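Local coordinates for 2-dehydropantoate 2-reductase (PDB 3WFI), which acts as an NAD(H)-dependent D-mandelate dehydrogenase of the ketopantoate reductase family, interconverting a D-2-hydroxy acid and its 2-keto acid, at residues K166-E169 with N173-F176; H269-I274 with A304-L309. All coordinates share one frame; numbering follows the deposited sequence.

Contact 1. Residues K166-E169 with N173-F176; sequences KLSE and NAHF
S168 and A174 carry the polar part of this contact. The backbone N of A174 donates to S168 OG across 2.9 Å, and the bond is clearly bent, with an angle of 138° at the hydrogen. The torsion of S168 sets this up: OG lies anti to its own carbonyl carbon (chi1 -72°), where it can also hydrogen-bond to the carbonyl oxygen of A164, one turn back in helix 157-168. A hydroxyl suits the place because its oxygen can take an N-H from the strand while the same group hydrogen-bonds A164 O in the helix, so the last turn is tied to the first residue of strand 174-176.

A water makes a second polar link. It donates to S168 O at 2.9 Å and accepts from N173 N at 2.8 Å, bridging the closing helix backbone to the start of the returning chain. N173 adopts positive phi and psi, a left-handed conformation that asparagine tolerates better than most residues; its side chain leaves the backbone directed away from the helix, and ND2 bonds G145 O.

The apolar part lies on the buried side. CB of L167 meets CB of A174 at 3.8 Å, and the A174 methyl comes equally near S168 OG. Alanine fits well: its short side chain points at the helix, allows close approach, and rests on V147 of the neighbouring strand. L167 is larger and spreads over L149 and L172, filling the layer between helix and sheet.

Strand 174-176 runs parallel to strand 147-151 and pairs with it through N173 and H175. Strand, helix 157-168 and strand thus form a beta-alpha-beta crossover at one edge of the main sheet, in the Rossmann-type nucleotide-binding domain.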
loop_
_atom_site.group_PDB
_atom_site.type_symbol
_atom_site.label_atom_id
_atom_site.label_comp_id
_atom_site.label_asym_id
_atom_site.label_seq_id
_atom_site.Cartn_x
_atom_site.Cartn_y
_atom_site.Cartn_z
ATOM N N LYS B 166 41.602 7.195 18.188
ATOM C CA LYS B 166 42.500 6.746 17.132
ATOM C C LYS B 166 42.240 7.487 15.829
ATOM O O LYS B 166 43.182 7.913 15.177
ATOM C CB LYS B 166 42.440 5.215 16.951
ATOM C CG LYS B 166 43.187 4.484 18.063
ATOM C CD LYS B 166 43.205 2.965 17.903
ATOM C CE LYS B 166 42.065 2.290 18.650
ATOM N NZ LYS B 166 42.280 0.825 18.821
ATOM N N LEU B 167 40.975 7.662 15.463
ATOM C CA LEU B 167 40.645 8.418 14.257
ATOM C C LEU B 167 41.035 9.883 14.429
ATOM O O LEU B 167 41.508 10.509 13.487
ATOM C CB LEU B 167 39.159 8.322 13.904
ATOM C CG LEU B 167 38.525 7.145 13.144
ATOM C CD1 LEU B 167 39.487 6.009 12.855
ATOM C CD2 LEU B 167 37.249 6.642 13.804
ATOM N N SER B 168 40.835 10.421 15.628
ATOM C CA SER B 168 41.216 11.813 15.922
ATOM C C SER B 168 42.727 12.063 15.836
ATOM O O SER B 168 43.152 13.173 15.519
ATOM C CB SER B 168 40.694 12.248 17.287
ATOM O OG SER B 168 39.288 12.426 17.252
ATOM N N GLU B 169 43.529 11.032 16.088
ATOM C CA GLU B 169 44.969 11.136 15.924
ATOM C C GLU B 169 45.356 11.400 14.479
ATOM O O GLU B 169 46.447 11.899 14.221
ATOM C CB GLU B 169 45.668 9.874 16.421
ATOM C CG GLU B 169 45.687 9.764 17.931
ATOM C CD GLU B 169 46.146 8.409 18.412
ATOM O OE1 GLU B 169 46.797 7.677 17.630
ATOM O OE2 GLU B 169 45.856 8.079 19.577
ATOM N N ASN B 173 38.864 14.308 13.733
ATOM C CA ASN B 173 37.983 14.996 14.670
ATOM C C ASN B 173 36.775 14.135 15.048
ATOM O O ASN B 173 35.617 14.546 14.910
ATOM C CB ASN B 173 37.548 16.344 14.072
ATOM C CG ASN B 173 36.810 17.223 15.064
ATOM O OD1 ASN B 173 36.942 17.065 16.273
ATOM N ND2 ASN B 173 36.040 18.177 14.546
ATOM N N ALA B 174 37.071 12.927 15.528
ATOM C CA ALA B 174 36.055 11.932 15.832
ATOM C C ALA B 174 35.663 11.989 17.297
ATOM O O ALA B 174 36.499 12.274 18.155
ATOM C CB ALA B 174 36.561 10.532 15.477
ATOM N N HIS B 175 34.395 11.697 17.585
ATOM C CA HIS B 175 33.892 11.686 18.958
ATOM C C HIS B 175 32.866 10.598 19.175
ATOM O O HIS B 175 32.089 10.268 18.275
ATOM C CB HIS B 175 33.237 13.025 19.307
ATOM C CG HIS B 175 34.121 14.202 19.057
ATOM N ND1 HIS B 175 33.947 15.034 17.978
ATOM C CD2 HIS B 175 35.188 14.678 19.734
ATOM C CE1 HIS B 175 34.861 15.985 18.008
ATOM N NE2 HIS B 175 35.637 15.783 19.055
ATOM N N PHE B 176 32.870 10.050 20.384
ATOM C CA PHE B 176 31.787 9.195 20.838
ATOM C C PHE B 176 30.505 10.000 21.011
ATOM O O PHE B 176 30.525 11.108 21.543
ATOM C CB PHE B 176 32.144 8.545 22.177
ATOM C CG PHE B 176 31.046 7.701 22.748
ATOM C CD1 PHE B 176 30.809 6.425 22.261
ATOM C CD2 PHE B 176 30.236 8.188 23.766
ATOM C CE1 PHE B 176 29.795 5.641 22.786
ATOM C CE2 PHE B 176 29.218 7.413 24.293
ATOM C CZ PHE B 176 29.001 6.134 23.805
HETATM O O HOH W 1 41.146 15.267 15.006
#

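Contact 2. Residues H269-I274 with A304-L309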
loop_
_atom_site.group_PDB
_atom_site.type_symbol
_atom_site.label_atom_id
_atom_site.label_comp_id
_atom_site.label_asym_id
_atom_site.label_seq_id
_atom_site.Cartn_x
_atom_site.Cartn_y
_atom_site.Cartn_z
ATOM N N HIS B 269 14.167 5.982 -13.575
ATOM C CA HIS B 269 13.819 4.584 -13.885
ATOM C C HIS B 269 14.880 3.624 -13.361
ATOM O O HIS B 269 15.382 2.760 -14.077
ATOM C CB HIS B 269 13.516 4.374 -15.375
ATOM C CG HIS B 269 12.200 4.942 -15.806
ATOM N ND1 HIS B 269 11.970 5.393 -17.086
ATOM C CD2 HIS B 269 11.042 5.126 -15.129
ATOM C CE1 HIS B 269 10.725 5.829 -17.182
ATOM N NE2 HIS B 269 10.141 5.681 -16.006
ATOM N N ARG B 270 15.228 3.812 -12.093
ATOM C CA ARG B 270 16.171 2.944 -11.404
ATOM C C ARG B 270 15.499 2.265 -10.228
ATOM O O ARG B 270 14.564 2.812 -9.645
ATOM C CB ARG B 270 17.345 3.757 -10.872
ATOM C CG ARG B 270 18.342 4.212 -11.927
ATOM C CD ARG B 270 19.610 4.666 -11.208
ATOM N NE ARG B 270 19.304 5.792 -10.329
ATOM C CZ ARG B 270 20.150 6.322 -9.447
ATOM N NH1 ARG B 270 21.386 5.842 -9.318
ATOM N NH2 ARG B 270 19.758 7.347 -8.695
ATOM N N LEU B 271 16.009 1.097 -9.856
ATOM C CA LEU B 271 15.546 0.401 -8.669
ATOM C C LEU B 271 15.733 1.267 -7.426
ATOM O O LEU B 271 16.708 2.025 -7.318
ATOM C CB LEU B 271 16.287 -0.931 -8.492
ATOM C CG LEU B 271 15.917 -2.016 -9.501
ATOM C CD1 LEU B 271 16.904 -3.180 -9.442
ATOM C CD2 LEU B 271 14.499 -2.530 -9.265
ATOM N N THR B 272 14.799 1.145 -6.492
ATOM C CA THR B 272 14.842 1.894 -5.253
ATOM C C THR B 272 15.584 1.135 -4.156
ATOM O O THR B 272 15.837 -0.057 -4.265
ATOM C CB THR B 272 13.413 2.218 -4.747
ATOM O OG1 THR B 272 12.774 1.014 -4.304
ATOM C CG2 THR B 272 12.568 2.880 -5.856
ATOM N N GLU B 273 15.913 1.862 -3.094
ATOM C CA GLU B 273 16.504 1.301 -1.889
ATOM C C GLU B 273 15.455 0.819 -0.892
ATOM O O GLU B 273 15.771 0.647 0.282
ATOM C CB GLU B 273 17.338 2.355 -1.183
ATOM C CG GLU B 273 18.530 2.798 -1.977
ATOM C CD GLU B 273 19.463 3.633 -1.126
ATOM O OE1 GLU B 273 18.942 4.487 -0.367
ATOM O OE2 GLU B 273 20.681 3.392 -1.192
ATOM N N ILE B 274 14.231 0.563 -1.358
ATOM C CA ILE B 274 13.126 0.218 -0.459
ATOM C C ILE B 274 13.459 -0.981 0.461
ATOM O O ILE B 274 13.084 -0.983 1.646
ATOM C CB ILE B 274 11.807 0.010 -1.242
ATOM C CG1 ILE B 274 10.604 -0.065 -0.302
ATOM C CG2 ILE B 274 11.873 -1.229 -2.112
ATOM C CD1 ILE B 274 10.226 1.242 0.349
ATOM N N ALA B 304 6.113 -3.458 -6.931
ATOM C CA ALA B 304 5.127 -3.578 -7.997
ATOM C C ALA B 304 5.195 -2.380 -8.960
ATOM O O ALA B 304 5.033 -2.540 -10.179
ATOM C CB ALA B 304 3.724 -3.720 -7.425
ATOM N N LYS B 305 5.449 -1.194 -8.411
ATOM C CA LYS B 305 5.528 0.017 -9.237
ATOM C C LYS B 305 6.798 -0.024 -10.103
ATOM O O LYS B 305 6.742 0.288 -11.294
ATOM C CB LYS B 305 5.527 1.273 -8.370
ATOM C CG LYS B 305 5.472 2.597 -9.152
ATOM C CD LYS B 305 4.148 2.801 -9.874
ATOM C CE LYS B 305 4.093 4.165 -10.551
ATOM N NZ LYS B 305 2.772 4.419 -11.168
ATOM N N GLU B 306 7.914 -0.430 -9.498
ATOM C CA GLU B 306 9.154 -0.724 -10.239
ATOM C C GLU B 306 8.854 -1.667 -11.406
ATOM O O GLU B 306 9.185 -1.387 -12.552
ATOM C CB GLU B 306 10.218 -1.357 -9.324
ATOM C CG GLU B 306 10.838 -0.420 -8.296
ATOM C CD GLU B 306 11.653 -1.157 -7.244
ATOM O OE1 GLU B 306 11.504 -2.391 -7.136
ATOM O OE2 GLU B 306 12.459 -0.505 -6.542
ATOM N N ASP B 307 8.206 -2.781 -11.099
ATOM C CA ASP B 307 7.901 -3.786 -12.096
ATOM C C ASP B 307 7.031 -3.209 -13.214
ATOM O O ASP B 307 7.293 -3.453 -14.379
ATOM C CB ASP B 307 7.216 -4.995 -11.462
ATOM C CG ASP B 307 8.127 -5.756 -10.493
ATOM O OD1 ASP B 307 9.362 -5.624 -10.580
ATOM O OD2 ASP B 307 7.602 -6.527 -9.663
ATOM N N SER B 308 6.028 -2.423 -12.847
ATOM C CA SER B 308 5.108 -1.849 -13.823
ATOM C C SER B 308 5.793 -0.869 -14.779
ATOM O O SER B 308 5.304 -0.652 -15.887
ATOM C CB SER B 308 3.924 -1.165 -13.124
ATOM O OG SER B 308 4.257 0.117 -12.628
ATOM N N LEU B 309 6.896 -0.270 -14.336
ATOM C CA LEU B 309 7.718 0.607 -15.171
ATOM C C LEU B 309 8.862 -0.137 -15.872
ATOM O O LEU B 309 9.712 0.495 -16.481
ATOM C CB LEU B 309 8.279 1.748 -14.321
ATOM C CG LEU B 309 7.239 2.678 -13.710
ATOM C CD1 LEU B 309 7.884 3.583 -12.676
ATOM C CD2 LEU B 309 6.555 3.503 -14.792
HETATM O O HOH W 2 14.258 -2.259 -5.269
#
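T272 and E306 join the loop after helix 260-267 to the last turns of helix 293-308, within the helical C-terminal domain of the ketopantoate reductase family. The loop itself carries R270 and E273, which contact NAD(+) when the coenzyme is bound; this chain holds none. The contact lies on the side of the loop from which R270 and E273 point away.

Hydrogen bonds dominate. E306 reaches out as an extended side chain, and its OE2 accepts from T272 N at 2.9 Å, nearly straight at 166°, and from T272 OG1 at 2.7 Å. Both donors come to the anti side of the carboxylate, from opposite faces of its plane. Threonine can supply both because OG1 sits between its backbone N and carbonyl carbon (chi1 70°). OG1 in turn takes a weak bond from I274 N, in the manner of an ST turn. The other carboxylate oxygen, OE1, bonds H303 ND1 one turn earlier. Glutamate suits this buried site: both oxygens are satisfied, and their bonds should limit rotation of the carboxylate.

Van der Waals contacts complete the interface. L271 crosses E306 at about a right angle, its CD2 methyl lying 3.7 Å from OE1. A separate, looser approach is made at the loop's start, where H269, with the positive phi that ends helix 260-267, brings its ring CD2 to 4.3 Å from the L309 CD1 methyl. L309 is itself the residue at which helix 293-308 gives way, so two helix ends meet here.

Other residues of the same helix serve the dimer: K305 NZ bonds L201 O and D307 OD2 bonds S212 OG, both of the second subunit.

A water completes the grip on E306, donating to its OE2 at 2.8 Å and to T272 O at 2.9 Å.

Following the chain from the N terminus, contact 1 comes first and closes a very short loop: three residues separate segments 166-169 and 173-176, so it finishes a local crossover at the edge of the nucleotide-binding sheet. The chain then passes into the helices of the C-terminal domain, where contact 2 spans 29 residues, chiefly helix 278-288 and most of helix 293-308, and brings the chain's final helix back to the loop at 269-274. The contacts neither nest nor cross. They lie in series on opposite sides of the chain's centre, their own centres about 39 Å apart, each tying together parts of a different domain.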